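Side-chain contacts in putative transcriptional regulator protein (Vibrio parahaemolyticus, PDB 3ER6), which probably acts as a DNA-binding transcriptional regulator, this chain being its DJ-1/PfpI-like portion without the AraC-type DNA-binding domain: residues A67-F72 with F98-E103; T75-I80 with E181-K186; V175-V180 with L191-L196. The protein carries 1 engineered substitution. All coordinates share one frame; numbering follows the deposited sequence.

Contact 1 of 3, residues A67-F72 with F98-E103; sequences AQWQSF and FDWIRE
The carbonyl oxygen of F72 takes the indole N-H of W100: NE1 lies 3.0 Å from F72 O, and the bond is nearly straight, with an N-H...O angle of 169°. The oxygen sits at the edge of the W100 ring, almost in the ring plane, and the N-H arrives in the carbonyl plane of F72. W69 O also comes within 3.4 Å of W100 NE1, but at a poor angle for a bond; it accepts instead the backbone N-H of F72, which closes a turn in the 3-10 segment 69-71. W100 reaches this turn because its CG stands anti to the backbone N (chi1 177°), sending the indole from helix 95-106 out to the loop. W69 lies over one face of that indole. Its CB is 4.0 Å from the centroid of the six-membered ring of W100, close to the ring normal, a CH-pi contact, while its CE3 lies over the CG-CD2 bond, 3.5 Å from W100 CD2. The two indoles slide past each other obliquely, with planes at 52°, in neither a stack nor a T-shaped pair. Q70 folds its amide back over the centre of one face of the W69 ring, and W69 NE1 bonds to P50 O. F72 adds a looser touch, CB to W100 CZ2 at 4.3 Å, before its ring turns away to V12 and H46. Beyond the loop, W100 packs on V12 and L78 of the central sheet. In this buried setting the directed N-H...O bond satisfies the indole nitrogen and fixes how the ring is turned, while W69 covers one of its faces; W100 thereby ties this part of helix 95-106 to residues 69-72.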
loop_
_atom_site.group_PDB
_atom_site.type_symbol
_atom_site.label_atom_id
_atom_site.label_comp_id
_atom_site.label_asym_id
_atom_site.label_seq_id
_atom_site.Cartn_x
_atom_site.Cartn_y
_atom_site.Cartn_z
ATOM N N ALA A 67 16.915 8.927 6.773
ATOM C CA ALA A 67 16.905 10.342 7.106
ATOM C C ALA A 67 16.145 10.483 8.409
ATOM O O ALA A 67 15.285 9.640 8.718
ATOM C CB ALA A 67 16.245 11.124 5.973
ATOM N N GLN A 68 16.469 11.537 9.171
ATOM C CA GLN A 68 15.734 11.932 10.398
ATOM C C GLN A 68 14.761 13.078 10.076
ATOM O O GLN A 68 15.087 13.952 9.264
ATOM C CB GLN A 68 16.740 12.368 11.488
ATOM C CG GLN A 68 17.650 11.211 11.932
ATOM C CD GLN A 68 18.442 11.523 13.202
ATOM O OE1 GLN A 68 18.918 12.637 13.338
ATOM N NE2 GLN A 68 18.591 10.535 14.125
ATOM N N TRP A 69 13.577 13.069 10.685
ATOM C CA TRP A 69 12.595 14.132 10.406
ATOM C C TRP A 69 13.152 15.525 10.730
ATOM O O TRP A 69 12.824 16.500 10.030
ATOM C CB TRP A 69 11.261 13.877 11.105
ATOM C CG TRP A 69 11.236 13.845 12.640
ATOM C CD1 TRP A 69 11.293 12.735 13.450
ATOM C CD2 TRP A 69 11.132 14.971 13.528
ATOM N NE1 TRP A 69 11.236 13.103 14.758
ATOM C CE2 TRP A 69 11.124 14.462 14.846
ATOM C CE3 TRP A 69 11.028 16.355 13.327
ATOM C CZ2 TRP A 69 10.999 15.297 15.975
ATOM C CZ3 TRP A 69 10.924 17.192 14.445
ATOM C CH2 TRP A 69 10.948 16.665 15.743
ATOM N N GLN A 70 14.017 15.598 11.744
ATOM C CA GLN A 70 14.635 16.866 12.171
ATOM C C GLN A 70 15.555 17.454 11.093
ATOM O O GLN A 70 15.806 18.642 11.092
ATOM C CB GLN A 70 15.432 16.726 13.512
ATOM C CG GLN A 70 14.657 16.425 14.757
ATOM C CD GLN A 70 14.503 14.940 15.011
ATOM O OE1 GLN A 70 14.620 14.133 14.062
ATOM N NE2 GLN A 70 14.176 14.553 16.272
ATOM N N SER A 71 16.025 16.659 10.129
ATOM C CA SER A 71 16.848 17.237 9.049
ATOM C C SER A 71 16.063 18.036 8.009
ATOM O O SER A 71 16.663 18.612 7.106
ATOM C CB SER A 71 17.629 16.136 8.315
ATOM O OG SER A 71 18.432 15.414 9.223
ATOM N N PHE A 72 14.739 18.058 8.100
ATOM C CA PHE A 72 13.927 18.723 7.095
ATOM C C PHE A 72 13.328 20.013 7.639
ATOM O O PHE A 72 12.447 19.978 8.465
ATOM C CB PHE A 72 12.844 17.758 6.530
ATOM C CG PHE A 72 13.439 16.525 5.884
ATOM C CD1 PHE A 72 14.028 16.595 4.640
ATOM C CD2 PHE A 72 13.440 15.306 6.539
ATOM C CE1 PHE A 72 14.643 15.492 4.055
ATOM C CE2 PHE A 72 14.011 14.189 5.965
ATOM C CZ PHE A 72 14.629 14.251 4.732
ATOM N N PHE A 98 4.569 17.352 16.679
ATOM C CA PHE A 98 3.461 18.285 16.427
ATOM C C PHE A 98 3.969 19.680 16.087
ATOM O O PHE A 98 3.400 20.339 15.235
ATOM C CB PHE A 98 2.493 18.370 17.620
ATOM C CG PHE A 98 1.483 17.289 17.636
ATOM C CD1 PHE A 98 0.435 17.308 16.718
ATOM C CD2 PHE A 98 1.577 16.246 18.529
ATOM C CE1 PHE A 98 -0.540 16.293 16.723
ATOM C CE2 PHE A 98 0.633 15.229 18.539
ATOM C CZ PHE A 98 -0.443 15.250 17.621
ATOM N N ASP A 99 5.027 20.152 16.765
ATOM C CA ASP A 99 5.527 21.481 16.470
ATOM C C ASP A 99 6.046 21.506 15.046
ATOM O O ASP A 99 5.828 22.443 14.326
ATOM C CB ASP A 99 6.665 21.912 17.429
ATOM C CG ASP A 99 6.182 22.111 18.878
ATOM O OD1 ASP A 99 4.965 22.297 19.078
ATOM O OD2 ASP A 99 7.025 22.052 19.819
ATOM N N TRP A 100 6.743 20.442 14.637
ATOM C CA TRP A 100 7.318 20.369 13.294
ATOM C C TRP A 100 6.227 20.379 12.171
ATOM O O TRP A 100 6.325 21.116 11.212
ATOM C CB TRP A 100 8.198 19.106 13.255
ATOM C CG TRP A 100 8.849 18.782 11.957
ATOM C CD1 TRP A 100 9.919 19.424 11.379
ATOM C CD2 TRP A 100 8.576 17.631 11.151
ATOM N NE1 TRP A 100 10.286 18.770 10.227
ATOM C CE2 TRP A 100 9.467 17.674 10.055
ATOM C CE3 TRP A 100 7.608 16.623 11.207
ATOM C CZ2 TRP A 100 9.438 16.733 9.029
ATOM C CZ3 TRP A 100 7.585 15.644 10.185
ATOM C CH2 TRP A 100 8.507 15.719 9.097
ATOM N N ILE A 101 5.144 19.643 12.367
ATOM C CA ILE A 101 4.014 19.628 11.430
ATOM C C ILE A 101 3.337 20.999 11.380
ATOM O O ILE A 101 3.002 21.530 10.299
ATOM C CB ILE A 101 3.016 18.546 11.884
ATOM C CG1 ILE A 101 3.652 17.142 11.709
ATOM C CG2 ILE A 101 1.631 18.681 11.145
ATOM C CD1 ILE A 101 2.869 15.998 12.430
ATOM N N ARG A 102 3.127 21.552 12.571
ATOM C CA ARG A 102 2.495 22.880 12.674
ATOM C C ARG A 102 3.332 23.865 11.870
ATOM O O ARG A 102 2.803 24.637 11.052
ATOM C CB ARG A 102 2.371 23.292 14.140
ATOM C CG ARG A 102 1.912 24.705 14.383
ATOM C CD ARG A 102 2.013 25.024 15.901
ATOM N NE ARG A 102 1.731 26.444 16.138
ATOM C CZ ARG A 102 0.512 26.955 16.314
ATOM N NH1 ARG A 102 -0.527 26.166 16.325
ATOM N NH2 ARG A 102 0.361 28.254 16.512
ATOM N N GLU A 103 4.651 23.835 12.062
ATOM C CA GLU A 103 5.484 24.830 11.396
ATOM C C GLU A 103 5.523 24.645 9.912
ATOM O O GLU A 103 5.480 25.624 9.152
ATOM C CB GLU A 103 6.932 24.836 11.928
ATOM C CG GLU A 103 7.031 25.144 13.432
ATOM C CD GLU A 103 8.472 24.898 13.998
ATOM O OE1 GLU A 103 8.572 24.340 15.113
ATOM O OE2 GLU A 103 9.496 25.235 13.333
#

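Contact 2 of 3, residues T75-I80 with E181-K186; sequences TNILII and EEYFGK
Apolar contact between I77 and Y183 joins the start of strand 77-80 to the last turn of helix 173-184. The end of the isoleucine does the touching: CD1 is 3.8 Å from Y183 CE2, and CG1 lies slightly farther off, so the branch meets the ring obliquely, on one of its ortho-to-hydroxyl carbons. I77 directs CG1 there by holding it anti to its own carbonyl carbon (chi1 -59°), and the two side chains slide past each other in opposite directions. N76 gives a second, mixed contact, its CB 3.8 Å from Y183 OH. Around the same tyrosine, L9 and K110 of the flanking strands also pack.

Polar contact is made through water. No direct hydrogen bond crosses between the segments; one water instead accepts from N76 ND2 at 3.0 Å and bonds to Y183 OH at 2.7 Å, lying at the edge of the phenol ring, in its plane. The other end of the N76 amide is engaged too, since OD1 receives the backbone N-H of R10 on the neighbouring strand. That bond and the water grip the two ends of the amide and probably fix which way round it lies.

The partly exposed Y183 thus serves both kinds of contact near the start of strand 77-80: its aromatic carbons lie against the buried I77, and its hydroxyl touches N76 CB directly, while the polar link from that hydroxyl to the N76 amide runs through the water.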
loop_
_atom_site.group_PDB
_atom_site.type_symbol
_atom_site.label_atom_id
_atom_site.label_comp_id
_atom_site.label_asym_id
_atom_site.label_seq_id
_atom_site.Cartn_x
_atom_site.Cartn_y
_atom_site.Cartn_z
ATOM N N THR A 75 9.784 21.341 3.030
ATOM C CA THR A 75 9.395 20.284 2.064
ATOM C C THR A 75 8.190 20.810 1.275
ATOM O O THR A 75 7.427 21.613 1.787
ATOM C CB THR A 75 9.002 18.931 2.787
ATOM O OG1 THR A 75 8.794 17.881 1.819
ATOM C CG2 THR A 75 7.705 19.088 3.689
ATOM N N ASN A 76 8.010 20.341 0.047
ATOM C CA ASN A 76 6.879 20.751 -0.765
ATOM C C ASN A 76 5.645 20.041 -0.246
ATOM O O ASN A 76 4.573 20.652 -0.131
ATOM C CB ASN A 76 7.115 20.401 -2.236
ATOM C CG ASN A 76 8.341 21.102 -2.807
ATOM O OD1 ASN A 76 9.435 20.533 -2.880
ATOM N ND2 ASN A 76 8.153 22.354 -3.216
ATOM N N ILE A 77 5.804 18.724 -0.003
ATOM C CA ILE A 77 4.694 17.883 0.506
ATOM C C ILE A 77 5.144 17.138 1.768
ATOM O O ILE A 77 6.276 16.638 1.822
ATOM C CB ILE A 77 4.265 16.832 -0.516
ATOM C CG1 ILE A 77 3.811 17.504 -1.837
ATOM C CG2 ILE A 77 3.152 15.965 0.055
ATOM C CD1 ILE A 77 3.914 16.480 -3.063
ATOM N N LEU A 78 4.259 17.100 2.780
ATOM C CA LEU A 78 4.446 16.219 3.932
ATOM C C LEU A 78 3.288 15.234 3.930
ATOM O O LEU A 78 2.138 15.666 3.913
ATOM C CB LEU A 78 4.515 17.001 5.266
ATOM C CG LEU A 78 4.463 16.152 6.569
ATOM C CD1 LEU A 78 5.768 15.349 6.840
ATOM C CD2 LEU A 78 4.102 16.966 7.851
ATOM N N ILE A 79 3.568 13.924 3.955
ATOM C CA ILE A 79 2.502 12.937 4.157
ATOM C C ILE A 79 2.547 12.438 5.600
ATOM O O ILE A 79 3.608 12.085 6.123
ATOM C CB ILE A 79 2.648 11.735 3.187
ATOM C CG1 ILE A 79 2.780 12.269 1.777
ATOM C CG2 ILE A 79 1.445 10.719 3.337
ATOM C CD1 ILE A 79 3.031 11.208 0.767
ATOM N N ILE A 80 1.396 12.455 6.249
ATOM C CA ILE A 80 1.303 11.918 7.572
ATOM C C ILE A 80 0.498 10.650 7.453
ATOM O O ILE A 80 -0.725 10.668 7.136
ATOM C CB ILE A 80 0.600 12.890 8.525
ATOM C CG1 ILE A 80 1.361 14.248 8.578
ATOM C CG2 ILE A 80 0.357 12.251 9.884
ATOM C CD1 ILE A 80 0.492 15.316 9.307
ATOM N N GLU A 181 -1.622 16.242 -10.542
ATOM C CA GLU A 181 -2.018 17.216 -11.554
ATOM C C GLU A 181 -1.422 18.607 -11.243
ATOM O O GLU A 181 -0.921 19.285 -12.120
ATOM C CB GLU A 181 -3.544 17.272 -11.685
ATOM C CG GLU A 181 -3.943 18.252 -12.716
ATOM C CD GLU A 181 -5.423 18.215 -13.007
ATOM O OE1 GLU A 181 -6.104 17.248 -12.596
ATOM O OE2 GLU A 181 -5.880 19.170 -13.654
ATOM N N GLU A 182 -1.443 18.988 -9.982
ATOM C CA GLU A 182 -0.835 20.264 -9.543
ATOM C C GLU A 182 0.603 20.436 -9.955
ATOM O O GLU A 182 0.962 21.512 -10.435
ATOM C CB GLU A 182 -0.941 20.414 -8.029
ATOM C CG GLU A 182 -2.361 20.621 -7.635
ATOM C CD GLU A 182 -2.512 21.110 -6.204
ATOM O OE1 GLU A 182 -1.900 22.177 -5.879
ATOM O OE2 GLU A 182 -3.266 20.428 -5.444
ATOM N N TYR A 183 1.438 19.408 -9.770
ATOM C CA TYR A 183 2.864 19.575 -10.078
ATOM C C TYR A 183 3.256 19.246 -11.488
ATOM O O TYR A 183 4.202 19.853 -12.010
ATOM C CB TYR A 183 3.705 18.732 -9.125
ATOM C CG TYR A 183 3.705 19.305 -7.727
ATOM C CD1 TYR A 183 4.506 20.413 -7.414
ATOM C CD2 TYR A 183 2.915 18.759 -6.740
ATOM C CE1 TYR A 183 4.514 20.947 -6.139
ATOM C CE2 TYR A 183 2.908 19.294 -5.429
ATOM C CZ TYR A 183 3.710 20.399 -5.145
ATOM O OH TYR A 183 3.739 20.940 -3.863
ATOM N N PHE A 184 2.563 18.255 -12.079
ATOM C CA PHE A 184 2.976 17.675 -13.342
ATOM C C PHE A 184 1.967 17.879 -14.489
ATOM O O PHE A 184 2.300 17.658 -15.655
ATOM C CB PHE A 184 3.290 16.170 -13.184
ATOM C CG PHE A 184 4.350 15.876 -12.180
ATOM C CD1 PHE A 184 5.629 16.419 -12.324
ATOM C CD2 PHE A 184 4.095 15.054 -11.094
ATOM C CE1 PHE A 184 6.626 16.159 -11.399
ATOM C CE2 PHE A 184 5.103 14.782 -10.165
ATOM C CZ PHE A 184 6.363 15.329 -10.313
ATOM N N GLY A 185 0.738 18.265 -14.177
ATOM C CA GLY A 185 -0.229 18.541 -15.213
ATOM C C GLY A 185 -1.192 17.408 -15.538
ATOM O O GLY A 185 -1.096 16.286 -14.990
ATOM N N LYS A 186 -2.089 17.681 -16.470
ATOM C CA LYS A 186 -3.208 16.786 -16.730
ATOM C C LYS A 186 -2.839 15.429 -17.310
ATOM O O LYS A 186 -3.369 14.379 -16.891
ATOM C CB LYS A 186 -4.254 17.444 -17.653
ATOM C CG LYS A 186 -5.348 18.160 -16.891
ATOM C CD LYS A 186 -6.505 18.640 -17.817
ATOM C CE LYS A 186 -6.119 19.947 -18.576
ATOM N NZ LYS A 186 -6.200 21.153 -17.669
HETATM O O HOH W 1 5.224 23.116 -3.294
#

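Contact 3 of 3, residues V175-V180 with L191-L196; sequences VMLEIV and LGNQFL
G192 meets L177 with its backbone alone, the CD2 methyl of L177 standing 3.8 Å from G192 C. The two CA atoms are only 6.8 Å apart, so the helices are close here. N193 follows and meets both methyls of the leucine: its backbone N lies 3.7 Å from L177 CD2, whereas its OD1 comes to 3.6 Å from L177 CD1, and its CB to 3.8 Å from that same CD1. With CG anti to the backbone N (chi1 -172°), the asparagine reaches across L177 at about a right angle, while OD1 accepts a hydrogen bond from T198 OG1 farther along the chain. F195 packs on Y20 of the second subunit. L196 brings CD1 to within 4.2 Å of L177 CD2 and also packs on Y170 of the second subunit. L177 thus fits its forked end against G192, N193 and L196, in close packing of two consecutive helices, 173-184 and 186-195, at the C-terminal end of this DJ-1/PfpI-type alpha/beta fold.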
loop_
_atom_site.group_PDB
_atom_site.type_symbol
_atom_site.label_atom_id
_atom_site.label_comp_id
_atom_site.label_asym_id
_atom_site.label_seq_id
_atom_site.Cartn_x
_atom_site.Cartn_y
_atom_site.Cartn_z
ATOM N N VAL A 175 -6.723 11.981 -3.917
ATOM C CA VAL A 175 -5.753 12.953 -3.401
ATOM C C VAL A 175 -4.411 12.915 -4.121
ATOM O O VAL A 175 -3.857 13.954 -4.503
ATOM C CB VAL A 175 -5.566 12.841 -1.834
ATOM C CG1 VAL A 175 -4.339 13.537 -1.404
ATOM C CG2 VAL A 175 -6.800 13.450 -1.093
ATOM N N MET A 176 -3.857 11.710 -4.280
ATOM C CA MET A 176 -2.542 11.567 -4.902
ATOM C C MET A 176 -2.559 12.136 -6.358
ATOM O O MET A 176 -1.646 12.852 -6.783
ATOM C CB MET A 176 -2.095 10.088 -4.840
ATOM C CG MET A 176 -1.468 9.680 -3.440
ATOM S SD MET A 176 -0.540 10.795 -2.344
ATOM C CE MET A 176 -1.191 10.353 -0.719
ATOM N N LEU A 177 -3.628 11.845 -7.092
ATOM C CA LEU A 177 -3.752 12.365 -8.472
ATOM C C LEU A 177 -3.956 13.876 -8.514
ATOM O O LEU A 177 -3.485 14.545 -9.422
ATOM C CB LEU A 177 -4.890 11.682 -9.245
ATOM C CG LEU A 177 -4.676 10.186 -9.451
ATOM C CD1 LEU A 177 -5.894 9.637 -10.156
ATOM C CD2 LEU A 177 -3.380 9.891 -10.250
ATOM N N GLU A 178 -4.640 14.403 -7.512
ATOM C CA GLU A 178 -4.773 15.828 -7.418
ATOM C C GLU A 178 -3.410 16.473 -7.307
ATOM O O GLU A 178 -3.103 17.369 -8.069
ATOM C CB GLU A 178 -5.651 16.199 -6.226
ATOM C CG GLU A 178 -6.084 17.644 -6.264
ATOM C CD GLU A 178 -6.959 17.971 -7.493
ATOM O OE1 GLU A 178 -6.741 19.070 -8.025
ATOM O OE2 GLU A 178 -7.826 17.148 -7.929
ATOM N N ILE A 179 -2.580 15.971 -6.403
ATOM C CA ILE A 179 -1.243 16.492 -6.205
ATOM C C ILE A 179 -0.428 16.283 -7.488
ATOM O O ILE A 179 0.286 17.208 -7.946
ATOM C CB ILE A 179 -0.572 15.759 -5.020
ATOM C CG1 ILE A 179 -1.230 16.131 -3.680
ATOM C CG2 ILE A 179 0.931 15.971 -4.998
ATOM C CD1 ILE A 179 -1.181 17.507 -3.453
ATOM N N VAL A 180 -0.556 15.091 -8.105
ATOM C CA VAL A 180 0.090 14.872 -9.405
ATOM C C VAL A 180 -0.325 15.926 -10.431
ATOM O O VAL A 180 0.526 16.456 -11.111
ATOM C CB VAL A 180 -0.158 13.445 -9.986
ATOM C CG1 VAL A 180 0.396 13.335 -11.448
ATOM C CG2 VAL A 180 0.541 12.461 -9.100
ATOM N N LEU A 191 -2.262 9.666 -16.964
ATOM C CA LEU A 191 -1.414 8.453 -17.046
ATOM C C LEU A 191 -1.413 7.742 -15.704
ATOM O O LEU A 191 -1.551 6.514 -15.629
ATOM C CB LEU A 191 0.033 8.787 -17.472
ATOM C CG LEU A 191 0.208 9.071 -19.000
ATOM C CD1 LEU A 191 1.323 10.021 -19.290
ATOM C CD2 LEU A 191 0.329 7.754 -19.820
ATOM N N GLY A 192 -1.256 8.533 -14.625
ATOM C CA GLY A 192 -1.418 8.051 -13.239
ATOM C C GLY A 192 -2.744 7.334 -13.010
ATOM O O GLY A 192 -2.788 6.202 -12.531
ATOM N N ASN A 193 -3.826 7.976 -13.398
ATOM C CA ASN A 193 -5.144 7.392 -13.312
ATOM C C ASN A 193 -5.290 6.063 -14.090
ATOM O O ASN A 193 -5.997 5.133 -13.663
ATOM C CB ASN A 193 -6.144 8.441 -13.785
ATOM C CG ASN A 193 -7.598 8.030 -13.577
ATOM O OD1 ASN A 193 -8.070 7.906 -12.441
ATOM N ND2 ASN A 193 -8.319 7.856 -14.682
ATOM N N GLN A 194 -4.629 5.981 -15.243
ATOM C CA GLN A 194 -4.701 4.790 -16.069
ATOM C C GLN A 194 -3.864 3.688 -15.384
ATOM O O GLN A 194 -4.285 2.522 -15.311
ATOM C CB GLN A 194 -4.162 5.091 -17.499
ATOM C CG GLN A 194 -4.653 4.082 -18.555
ATOM C CD GLN A 194 -6.109 4.272 -18.883
ATOM O OE1 GLN A 194 -6.567 5.383 -19.077
ATOM N NE2 GLN A 194 -6.847 3.177 -18.944
ATOM N N PHE A 195 -2.677 4.067 -14.894
ATOM C CA PHE A 195 -1.789 3.141 -14.133
ATOM C C PHE A 195 -2.564 2.513 -12.987
ATOM O O PHE A 195 -2.423 1.338 -12.692
ATOM C CB PHE A 195 -0.537 3.901 -13.613
ATOM C CG PHE A 195 0.236 3.178 -12.498
ATOM C CD1 PHE A 195 1.008 2.040 -12.764
ATOM C CD2 PHE A 195 0.236 3.679 -11.194
ATOM C CE1 PHE A 195 1.728 1.401 -11.687
ATOM C CE2 PHE A 195 0.962 3.082 -10.172
ATOM C CZ PHE A 195 1.690 1.971 -10.391
ATOM N N LEU A 196 -3.403 3.311 -12.349
ATOM C CA LEU A 196 -4.139 2.867 -11.163
ATOM C C LEU A 196 -5.378 2.065 -11.551
ATOM O O LEU A 196 -6.030 1.504 -10.681
ATOM C CB LEU A 196 -4.545 4.056 -10.251
ATOM C CG LEU A 196 -3.404 4.719 -9.492
ATOM C CD1 LEU A 196 -3.847 5.980 -8.685
ATOM C CD2 LEU A 196 -2.865 3.676 -8.523
#

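In the fold
Contacts 1 and 2 meet at the central sheet, where L78 of strand 77-80 packs on W100 and I101 of helix 95-106. Contacts 2 and 3 share helix 173-184 and touch through I77 and I179. Contacts 1 and 3 lie on opposite sides of the chain's centre, their nearest atoms about 15 Å apart. Contact 1 is buried and combines aromatic packing with a direct hydrogen bond; contact 3, also buried, is helix-helix packing without a hydrogen bond between its segments, near the second subunit. Contact 2 is only partly buried and uses a water for its polar link. Together they join a loop, the sheet and three helices.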